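Local coordinates for putative endonuclease/exonuclease/phosphatase family protein (Bacteroides thetaiotaomicron, PDB 3MPR) that probably acts as a metal-dependent nuclease of the DNase I-like endonuclease/exonuclease/phosphatase family, at residues P65-I70 against F87-K92; F93-K98 against G125-K130; F44-T49 against F136-L141. One frame throughout, in Å; residues are numbered along the deposited sequence.

Contact 1. Residues P65-I70 against F87-K92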
loop_
_atom_site.group_PDB
_atom_site.type_symbol
_atom_site.label_atom_id
_atom_site.label_comp_id
_atom_site.label_asym_id
_atom_site.label_seq_id
_atom_site.Cartn_x
_atom_site.Cartn_y
_atom_site.Cartn_z
ATOM N N PRO A 65 7.043 17.393 -3.679
ATOM C CA PRO A 65 8.428 17.852 -3.779
ATOM C C PRO A 65 9.254 16.750 -4.387
ATOM O O PRO A 65 9.124 15.596 -3.965
ATOM C CB PRO A 65 8.838 18.044 -2.318
ATOM C CG PRO A 65 7.553 18.342 -1.610
ATOM C CD PRO A 65 6.505 17.531 -2.313
ATOM N N GLY A 66 10.073 17.087 -5.374
ATOM C CA GLY A 66 10.931 16.102 -6.000
ATOM C C GLY A 66 10.356 15.477 -7.259
ATOM O O GLY A 66 11.043 14.706 -7.920
ATOM N N TYR A 67 9.100 15.791 -7.582
ATOM C CA TYR A 67 8.483 15.322 -8.823
ATOM C C TYR A 67 8.364 16.444 -9.847
ATOM O O TYR A 67 8.156 17.598 -9.483
ATOM C CB TYR A 67 7.081 14.765 -8.555
ATOM C CG TYR A 67 7.062 13.400 -7.892
ATOM C CD1 TYR A 67 6.865 12.237 -8.641
ATOM C CD2 TYR A 67 7.215 13.273 -6.512
ATOM C CE1 TYR A 67 6.853 10.973 -8.017
ATOM C CE2 TYR A 67 7.192 12.030 -5.888
ATOM C CZ TYR A 67 7.014 10.883 -6.648
ATOM O OH TYR A 67 6.999 9.654 -6.014
ATOM N N ASP A 68 8.498 16.109 -11.128
ATOM C CA ASP A 68 8.043 17.025 -12.172
ATOM C C ASP A 68 7.013 16.298 -13.021
ATOM O O ASP A 68 6.770 15.108 -12.816
ATOM C CB ASP A 68 9.206 17.482 -13.043
ATOM C CG ASP A 68 9.021 18.908 -13.564
ATOM O OD1 ASP A 68 7.858 19.366 -13.743
ATOM O OD2 ASP A 68 10.051 19.572 -13.794
ATOM N N TYR A 69 6.410 16.995 -13.974
ATOM C CA TYR A 69 5.517 16.326 -14.913
ATOM C C TYR A 69 5.773 16.786 -16.343
ATOM O O TYR A 69 6.347 17.849 -16.573
ATOM C CB TYR A 69 4.045 16.547 -14.530
ATOM C CG TYR A 69 3.601 18.003 -14.597
ATOM C CD1 TYR A 69 3.610 18.807 -13.462
ATOM C CD2 TYR A 69 3.189 18.569 -15.798
ATOM C CE1 TYR A 69 3.207 20.140 -13.524
ATOM C CE2 TYR A 69 2.787 19.897 -15.871
ATOM C CZ TYR A 69 2.801 20.673 -14.732
ATOM O OH TYR A 69 2.404 21.986 -14.800
ATOM N N ILE A 70 5.337 15.973 -17.298
ATOM C CA ILE A 70 5.363 16.346 -18.703
ATOM C C ILE A 70 3.996 16.039 -19.278
ATOM O O ILE A 70 3.252 15.239 -18.710
ATOM C CB ILE A 70 6.419 15.564 -19.478
ATOM C CG1 ILE A 70 6.221 14.061 -19.281
ATOM C CG2 ILE A 70 7.832 15.966 -19.028
ATOM C CD1 ILE A 70 7.202 13.216 -20.074
ATOM N N PHE A 87 4.051 12.023 -14.300
ATOM C CA PHE A 87 4.850 12.538 -13.193
ATOM C C PHE A 87 6.019 11.598 -12.949
ATOM O O PHE A 87 5.881 10.385 -13.101
ATOM C CB PHE A 87 4.005 12.628 -11.902
ATOM C CG PHE A 87 3.074 13.815 -11.852
ATOM C CD1 PHE A 87 1.883 13.815 -12.561
ATOM C CD2 PHE A 87 3.376 14.907 -11.056
ATOM C CE1 PHE A 87 1.031 14.894 -12.511
ATOM C CE2 PHE A 87 2.521 15.990 -10.999
ATOM C CZ PHE A 87 1.345 15.982 -11.729
ATOM N N TYR A 88 7.169 12.144 -12.557
ATOM C CA TYR A 88 8.332 11.302 -12.295
ATOM C C TYR A 88 9.236 11.953 -11.260
ATOM O O TYR A 88 9.193 13.168 -11.071
ATOM C CB TYR A 88 9.105 11.027 -13.587
ATOM C CG TYR A 88 9.702 12.280 -14.176
ATOM C CD1 TYR A 88 8.912 13.183 -14.868
ATOM C CD2 TYR A 88 11.050 12.578 -14.010
ATOM C CE1 TYR A 88 9.449 14.349 -15.399
ATOM C CE2 TYR A 88 11.593 13.738 -14.539
ATOM C CZ TYR A 88 10.780 14.615 -15.234
ATOM O OH TYR A 88 11.286 15.779 -15.761
ATOM N N ARG A 89 10.033 11.140 -10.568
ATOM C CA ARG A 89 10.981 11.654 -9.576
ATOM C C ARG A 89 12.190 12.223 -10.288
ATOM O O ARG A 89 12.872 11.504 -11.009
ATOM C CB ARG A 89 11.446 10.540 -8.642
ATOM C CG ARG A 89 10.399 10.115 -7.646
ATOM C CD ARG A 89 11.021 9.289 -6.550
ATOM N NE ARG A 89 12.038 10.038 -5.817
ATOM C CZ ARG A 89 12.513 9.658 -4.636
ATOM N NH1 ARG A 89 12.046 8.555 -4.065
ATOM N NH2 ARG A 89 13.443 10.377 -4.021
ATOM N N THR A 90 12.474 13.504 -10.082
ATOM C CA THR A 90 13.561 14.119 -10.837
ATOM C C THR A 90 14.923 13.593 -10.376
ATOM O O THR A 90 15.898 13.613 -11.133
ATOM C CB THR A 90 13.530 15.662 -10.783
ATOM O OG1 THR A 90 13.619 16.104 -9.427
ATOM C CG2 THR A 90 12.250 16.203 -11.408
ATOM N N ASP A 91 14.997 13.122 -9.137
ATOM C CA ASP A 91 16.263 12.576 -8.648
ATOM C C ASP A 91 16.557 11.186 -9.206
ATOM O O ASP A 91 17.672 10.684 -9.050
ATOM C CB ASP A 91 16.351 12.599 -7.108
ATOM C CG ASP A 91 15.407 11.599 -6.427
ATOM O OD1 ASP A 91 14.590 10.948 -7.106
ATOM O OD2 ASP A 91 15.476 11.478 -5.184
ATOM N N LYS A 92 15.574 10.575 -9.875
ATOM C CA LYS A 92 15.763 9.230 -10.438
ATOM C C LYS A 92 15.919 9.140 -11.963
ATOM O O LYS A 92 16.587 8.238 -12.458
ATOM C CB LYS A 92 14.627 8.307 -10.003
ATOM C CG LYS A 92 14.772 7.794 -8.580
ATOM C CD LYS A 92 13.569 6.935 -8.212
ATOM C CE LYS A 92 13.466 6.748 -6.706
ATOM N NZ LYS A 92 14.187 5.534 -6.265
HETATM O O HOH W 1 13.324 13.775 -6.865
#
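The Phe87 ring carries Tyr69 CB over the centre of one face, with CB 3.7 Å from the ring centroid. Tyr67 CB lies at its edge, near the ring plane. The Tyr67 ring has Arg89 CG over one face, set toward the rim, with CG 3.6 Å from Tyr67 CZ. The Tyr69 and Phe87 side chains run side by side in the same direction; their ring planes are 44° apart, an oblique meeting. The backbone sets Tyr69 CB over Phe87; with CG between the backbone N and the carbonyl carbon (chi1 64°), the ring leads away from strand 86-89. Helix 54-63 adds Leu57 to both rings and Met60 to Phe87. With an alanine in place of Phe87, Tyr69 CB would probably lose the ring face it rests on, and a gap would open toward Leu57 and Met60.

On the face of Asp68 and Tyr88, Tyr88 OH comes 3.8 Å from Asp68 CB; Thr90, in the turn beyond the strand, brings CG2 to 3.7 Å from that CB. Asp68 and Tyr88 form the hydrogen-bonded pair: each N reaches the partner's O at 3.0 Å. Gly66 O takes Thr90 N at 2.9 Å, and a water links it onward to Asp91 N. The Arg89 guanidinium forms a salt bridge with Asp91. This antiparallel pair includes strand 67-70, outermost in its sheet, one of the two of a DNase I-like alpha/beta sandwich.

Contact 2. Residues F93-K98 against G125-K130; sequences FDIVEK and GHFKCK
Val96 sits over one face of the His126 imidazole, a CH-pi contact. Its CB stands 3.8 Å from the ring centroid, above the centre, and the two methyls spread across that face. CG1 leans toward ND1 and CE1, and CG2 toward CD2 and NE2. His126 CG is anti to the backbone N (chi1 174°), which swings the ring under Val96. A water joins ND1 to Glu97 OE1 and NE2 bonds to Glu135, which holds the imidazole by both nitrogens. Arg167 pairs with Glu97 OE2.

Val96 and Glu97 both face His126, which makes a classic beta bulge. His126 O receives Val96 N at 2.8 Å and, weakly, Glu97 N. His126 N returns a bond to Glu97 O at 2.7 Å. The register shifts by one residue here, and the chain turns a corner at Val96.

On the other face, Ile95 and Phe127 lie side by side and point the same way, with Ile95 CG1 3.7 Å from Phe127 CE2. Phe93 meets Cys129 by its edge: Phe93 CE2 is 3.7 Å from Cys129 SG, a sulfur-aromatic contact near the ring plane.

Asp94 and Lys130 cross at about a right angle. The carboxylate touches the lysine chain rather than its end, Asp94 OD1 lying 3.1 Å from Lys130 CE. The ion pair from Asp94 OD1 to Lys130 NZ is long at 3.8 Å, and a water bridges the two atoms. Lys130 NZ also bonds to Thr90 O.

Strand 93-102 is outermost in its sheet within this chain, and strand 121-129 pairs on its other side with strand 135-142. Ile95 and Phe127 also touch Ile70 of strand 67-70, and Phe93 reaches Leu7 of strand 5-13. Both of those strands belong to the other sheet.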
loop_
_atom_site.group_PDB
_atom_site.type_symbol
_atom_site.label_atom_id
_atom_site.label_comp_id
_atom_site.label_asym_id
_atom_site.label_seq_id
_atom_site.Cartn_x
_atom_site.Cartn_y
_atom_site.Cartn_z
ATOM N N PHE A 93 15.312 10.067 -12.703
ATOM C CA PHE A 93 15.303 9.965 -14.161
ATOM C C PHE A 93 15.692 11.273 -14.811
ATOM O O PHE A 93 15.339 12.347 -14.313
ATOM C CB PHE A 93 13.901 9.587 -14.666
ATOM C CG PHE A 93 13.311 8.393 -13.976
ATOM C CD1 PHE A 93 12.441 8.558 -12.913
ATOM C CD2 PHE A 93 13.633 7.101 -14.390
ATOM C CE1 PHE A 93 11.891 7.455 -12.269
ATOM C CE2 PHE A 93 13.094 5.998 -13.749
ATOM C CZ PHE A 93 12.222 6.174 -12.686
ATOM N N ASP A 94 16.402 11.178 -15.932
ATOM C CA ASP A 94 16.521 12.311 -16.850
ATOM C C ASP A 94 15.572 12.085 -18.015
ATOM O O ASP A 94 15.274 10.940 -18.364
ATOM C CB ASP A 94 17.949 12.420 -17.403
ATOM C CG ASP A 94 18.930 12.986 -16.383
ATOM O OD1 ASP A 94 18.590 13.984 -15.721
ATOM O OD2 ASP A 94 20.036 12.428 -16.247
ATOM N N ILE A 95 15.105 13.170 -18.627
ATOM C CA ILE A 95 14.316 13.055 -19.844
ATOM C C ILE A 95 15.229 13.193 -21.039
ATOM O O ILE A 95 15.946 14.183 -21.165
ATOM C CB ILE A 95 13.230 14.111 -19.917
ATOM C CG1 ILE A 95 12.131 13.775 -18.906
ATOM C CG2 ILE A 95 12.669 14.197 -21.347
ATOM C CD1 ILE A 95 11.105 14.869 -18.742
ATOM N N VAL A 96 15.229 12.186 -21.899
ATOM C CA VAL A 96 16.022 12.236 -23.120
ATOM C C VAL A 96 15.216 12.988 -24.158
ATOM O O VAL A 96 15.737 13.847 -24.865
ATOM C CB VAL A 96 16.335 10.824 -23.642
ATOM C CG1 VAL A 96 17.123 10.894 -24.941
ATOM C CG2 VAL A 96 17.108 10.023 -22.600
ATOM N N GLU A 97 13.927 12.674 -24.217
ATOM C CA GLU A 97 13.023 13.215 -25.220
ATOM C C GLU A 97 11.616 13.107 -24.647
ATOM O O GLU A 97 11.337 12.202 -23.863
ATOM C CB GLU A 97 13.114 12.353 -26.484
ATOM C CG GLU A 97 13.114 13.107 -27.769
ATOM C CD GLU A 97 12.821 12.221 -28.963
ATOM O OE1 GLU A 97 13.519 11.198 -29.167
ATOM O OE2 GLU A 97 11.880 12.555 -29.695
ATOM N N LYS A 98 10.729 14.019 -25.029
ATOM C CA LYS A 98 9.331 13.934 -24.611
ATOM C C LYS A 98 8.428 14.478 -25.711
ATOM O O LYS A 98 8.860 15.284 -26.533
ATOM C CB LYS A 98 9.103 14.737 -23.343
ATOM C CG LYS A 98 9.270 16.237 -23.544
ATOM C CD LYS A 98 8.865 16.992 -22.280
ATOM C CE LYS A 98 9.232 18.485 -22.370
ATOM N NZ LYS A 98 8.579 19.249 -21.255
ATOM N N GLY A 125 7.336 10.045 -22.662
ATOM C CA GLY A 125 8.692 10.473 -22.425
ATOM C C GLY A 125 9.621 9.303 -22.668
ATOM O O GLY A 125 9.282 8.161 -22.369
ATOM N N HIS A 126 10.776 9.597 -23.245
ATOM C CA HIS A 126 11.897 8.665 -23.315
ATOM C C HIS A 126 12.767 8.986 -22.105
ATOM O O HIS A 126 13.391 10.047 -22.049
ATOM C CB HIS A 126 12.646 8.915 -24.630
ATOM C CG HIS A 126 13.908 8.127 -24.801
ATOM N ND1 HIS A 126 14.566 8.054 -26.012
ATOM C CD2 HIS A 126 14.651 7.409 -23.926
ATOM C CE1 HIS A 126 15.656 7.319 -25.876
ATOM N NE2 HIS A 126 15.732 6.920 -24.618
ATOM N N PHE A 127 12.778 8.091 -21.119
ATOM C CA PHE A 127 13.501 8.332 -19.870
ATOM C C PHE A 127 14.813 7.570 -19.776
ATOM O O PHE A 127 14.975 6.529 -20.404
ATOM C CB PHE A 127 12.632 7.936 -18.667
ATOM C CG PHE A 127 11.453 8.825 -18.464
ATOM C CD1 PHE A 127 10.261 8.562 -19.111
ATOM C CD2 PHE A 127 11.536 9.929 -17.624
ATOM C CE1 PHE A 127 9.175 9.389 -18.942
ATOM C CE2 PHE A 127 10.441 10.773 -17.450
ATOM C CZ PHE A 127 9.259 10.498 -18.106
ATOM N N LYS A 128 15.733 8.092 -18.962
ATOM C CA LYS A 128 16.983 7.415 -18.664
ATOM C C LYS A 128 17.193 7.390 -17.145
ATOM O O LYS A 128 17.196 8.434 -16.495
ATOM C CB LYS A 128 18.156 8.133 -19.338
ATOM C CG LYS A 128 19.505 7.449 -19.122
ATOM C CD LYS A 128 20.600 8.122 -19.936
ATOM C CE LYS A 128 21.881 7.321 -19.923
ATOM N NZ LYS A 128 22.983 8.040 -20.623
ATOM N N CYS A 129 17.381 6.198 -16.590
ATOM C CA CYS A 129 17.591 6.059 -15.162
ATOM C C CYS A 129 18.960 6.614 -14.788
ATOM O O CYS A 129 19.978 6.248 -15.387
ATOM C CB CYS A 129 17.459 4.591 -14.749
ATOM S SG CYS A 129 15.841 3.898 -15.155
ATOM N N LYS A 130 18.979 7.504 -13.810
ATOM C CA LYS A 130 20.226 8.133 -13.387
ATOM C C LYS A 130 21.205 7.133 -12.768
ATOM O O LYS A 130 22.418 7.283 -12.911
ATOM C CB LYS A 130 19.951 9.283 -12.417
ATOM C CG LYS A 130 19.334 10.501 -13.086
ATOM C CD LYS A 130 19.165 11.654 -12.104
ATOM C CE LYS A 130 18.834 12.941 -12.834
ATOM N NZ LYS A 130 18.630 14.110 -11.917
HETATM O O HOH W 2 19.170 16.025 -13.836
HETATM O O HOH W 3 20.179 9.610 -16.746
HETATM O O HOH W 4 12.727 8.831 -28.019
#

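Contact 3. Residues F44-T49 against F136-L141; sequences FDIFGT and FLFFNL
Asn140 points its side chain straight at the backbone of Gly48 and Thr49. CB comes first, 4.1 Å from Gly48 CA. CG follows, anti to the backbone N (chi1 179°), and closes to 3.4 Å on the same CA. From there the amide divides. OD1 lies 3.5 Å from Gly48 CA and accepts hydrogen bonds from Gln50 and Thr176. ND2 gives a fairly straight hydrogen bond to Thr49 O at 2.8 Å. Thr49 O lies in the amide plane, but ND2 stands 30° off the plane of the carbonyl it meets. ND2 has a second, weak bond to Ser84 O. The amide is buried, and these bonds satisfy both its ends and fix which way round it sits. A CB on Gly48 would collide with OD1, so the bare backbone is what admits the amide.

The two strands belong to different sheets. Their axes are 6.8 Å apart at closest and 23° from parallel, and side chains fill the space between. This is the core between the two sheets of the DNase I-like sandwich. The side chain of Thr49 is about 8 Å from that of Glu51, a magnesium ligand in a structure of this protein, though no magnesium is bound to this chain here.

Two residues back along strand 135-142, Phe138 meets Ile46. The side chains slide past each other in opposite directions. Ile46 CG1 lies over one face of the ring, toward its rim, 3.8 Å from Phe138 CE2. Ile46 CD1 packs on CD2. Phe138 CE1 reaches Gly48 N at 3.8 Å, and Val9, Ile86 and Ile174 also touch this ring.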
loop_
_atom_site.group_PDB
_atom_site.type_symbol
_atom_site.label_atom_id
_atom_site.label_comp_id
_atom_site.label_asym_id
_atom_site.label_seq_id
_atom_site.Cartn_x
_atom_site.Cartn_y
_atom_site.Cartn_z
ATOM N N PHE A 44 5.704 5.781 -5.823
ATOM C CA PHE A 44 5.622 5.789 -7.290
ATOM C C PHE A 44 6.881 6.486 -7.859
ATOM O O PHE A 44 7.112 7.668 -7.596
ATOM C CB PHE A 44 4.383 6.545 -7.798
ATOM C CG PHE A 44 3.044 5.972 -7.374
ATOM C CD1 PHE A 44 2.938 4.781 -6.675
ATOM C CD2 PHE A 44 1.873 6.653 -7.709
ATOM C CE1 PHE A 44 1.683 4.285 -6.300
ATOM C CE2 PHE A 44 0.617 6.163 -7.351
ATOM C CZ PHE A 44 0.526 4.970 -6.642
ATOM N N ASP A 45 7.696 5.771 -8.628
ATOM C CA ASP A 45 8.848 6.400 -9.267
ATOM C C ASP A 45 8.400 7.272 -10.431
ATOM O O ASP A 45 8.918 8.360 -10.659
ATOM C CB ASP A 45 9.807 5.345 -9.816
ATOM C CG ASP A 45 10.497 4.552 -8.720
ATOM O OD1 ASP A 45 10.618 5.064 -7.581
ATOM O OD2 ASP A 45 10.917 3.420 -9.007
ATOM N N ILE A 46 7.447 6.747 -11.185
ATOM C CA ILE A 46 6.915 7.421 -12.347
ATOM C C ILE A 46 5.494 6.940 -12.567
ATOM O O ILE A 46 5.213 5.754 -12.458
ATOM C CB ILE A 46 7.809 7.162 -13.578
ATOM C CG1 ILE A 46 7.178 7.736 -14.848
ATOM C CG2 ILE A 46 8.102 5.692 -13.729
ATOM C CD1 ILE A 46 8.202 7.996 -15.923
ATOM N N PHE A 47 4.580 7.860 -12.843
ATOM C CA PHE A 47 3.193 7.454 -13.019
ATOM C C PHE A 47 2.454 8.307 -14.039
ATOM O O PHE A 47 2.735 9.485 -14.170
ATOM C CB PHE A 47 2.435 7.408 -11.673
ATOM C CG PHE A 47 2.398 8.724 -10.911
ATOM C CD1 PHE A 47 3.494 9.166 -10.193
ATOM C CD2 PHE A 47 1.229 9.467 -10.850
ATOM C CE1 PHE A 47 3.432 10.351 -9.470
ATOM C CE2 PHE A 47 1.160 10.645 -10.138
ATOM C CZ PHE A 47 2.269 11.087 -9.434
ATOM N N GLY A 48 1.533 7.673 -14.760
ATOM C CA GLY A 48 0.662 8.344 -15.695
ATOM C C GLY A 48 -0.588 8.768 -14.959
ATOM O O GLY A 48 -1.119 8.026 -14.125
ATOM N N THR A 49 -1.034 9.983 -15.233
ATOM C CA THR A 49 -2.283 10.484 -14.678
ATOM C C THR A 49 -3.262 10.808 -15.800
ATOM O O THR A 49 -2.855 11.050 -16.933
ATOM C CB THR A 49 -2.057 11.764 -13.861
ATOM O OG1 THR A 49 -1.597 12.817 -14.727
ATOM C CG2 THR A 49 -1.044 11.515 -12.740
ATOM N N PHE A 136 14.110 3.799 -21.457
ATOM C CA PHE A 136 12.806 3.203 -21.769
ATOM C C PHE A 136 11.820 4.287 -22.194
ATOM O O PHE A 136 12.036 5.471 -21.930
ATOM C CB PHE A 136 12.242 2.422 -20.560
ATOM C CG PHE A 136 11.985 3.278 -19.341
ATOM C CD1 PHE A 136 10.711 3.762 -19.060
ATOM C CD2 PHE A 136 13.021 3.594 -18.471
ATOM C CE1 PHE A 136 10.475 4.554 -17.933
ATOM C CE2 PHE A 136 12.799 4.377 -17.356
ATOM C CZ PHE A 136 11.523 4.861 -17.080
ATOM N N LEU A 137 10.753 3.878 -22.874
ATOM C CA LEU A 137 9.666 4.781 -23.224
ATOM C C LEU A 137 8.524 4.579 -22.241
ATOM O O LEU A 137 8.232 3.456 -21.843
ATOM C CB LEU A 137 9.151 4.493 -24.636
ATOM C CG LEU A 137 10.150 4.751 -25.765
ATOM C CD1 LEU A 137 9.631 4.169 -27.095
ATOM C CD2 LEU A 137 10.398 6.254 -25.866
ATOM N N PHE A 138 7.882 5.675 -21.856
ATOM C CA PHE A 138 6.697 5.614 -20.995
ATOM C C PHE A 138 5.585 6.398 -21.688
ATOM O O PHE A 138 5.738 7.593 -21.926
ATOM C CB PHE A 138 7.031 6.262 -19.646
ATOM C CG PHE A 138 6.032 5.976 -18.555
ATOM C CD1 PHE A 138 4.811 6.635 -18.517
ATOM C CD2 PHE A 138 6.347 5.103 -17.527
ATOM C CE1 PHE A 138 3.899 6.386 -17.499
ATOM C CE2 PHE A 138 5.437 4.854 -16.501
ATOM C CZ PHE A 138 4.217 5.488 -16.491
ATOM N N PHE A 139 4.479 5.725 -22.015
ATOM C CA PHE A 139 3.340 6.351 -22.684
ATOM C C PHE A 139 2.163 6.399 -21.733
ATOM O O PHE A 139 2.000 5.490 -20.929
ATOM C CB PHE A 139 2.898 5.498 -23.877
ATOM C CG PHE A 139 3.884 5.462 -25.009
ATOM C CD1 PHE A 139 4.945 4.583 -24.996
ATOM C CD2 PHE A 139 3.722 6.296 -26.105
ATOM C CE1 PHE A 139 5.844 4.547 -26.062
ATOM C CE2 PHE A 139 4.609 6.261 -27.164
ATOM C CZ PHE A 139 5.664 5.388 -27.141
ATOM N N ASN A 140 1.312 7.416 -21.869
ATOM C CA ASN A 140 0.140 7.547 -21.012
ATOM C C ASN A 140 -1.007 8.167 -21.807
ATOM O O ASN A 140 -0.788 9.097 -22.573
ATOM C CB ASN A 140 0.505 8.403 -19.799
ATOM C CG ASN A 140 -0.653 8.620 -18.862
ATOM O OD1 ASN A 140 -1.359 7.678 -18.493
ATOM N ND2 ASN A 140 -0.855 9.875 -18.458
ATOM N N LEU A 141 -2.221 7.647 -21.642
ATOM C CA LEU A 141 -3.345 8.139 -22.438
ATOM C C LEU A 141 -4.678 7.967 -21.719
ATOM O O LEU A 141 -4.757 7.365 -20.650
ATOM C CB LEU A 141 -3.394 7.438 -23.813
ATOM C CG LEU A 141 -3.529 5.904 -23.864
ATOM C CD1 LEU A 141 -4.947 5.436 -23.517
ATOM C CD2 LEU A 141 -3.157 5.389 -25.241
#

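How the contacts relate
Going from the N terminus, the chain first enters 44-49, the opening half of contact 3. It then passes helix 54-63 and reaches 65-70. Contact 1 closes a short loop when the chain returns at 87-92. Contact 2 follows in series: 93-98 begins at once, and its loop closes at 125-130. The next strand brings 136-141 back to 44-49 and closes contact 3. Contacts 1 and 2 are therefore both nested inside contact 3, and none cross. Contact 1 pairs strands within one sheet, and contact 2 pairs strands within the other. Contact 3 joins the two sheets across the core. Backbone bonds from Phe87 to Phe47 and from Phe127 to Phe136 link the three.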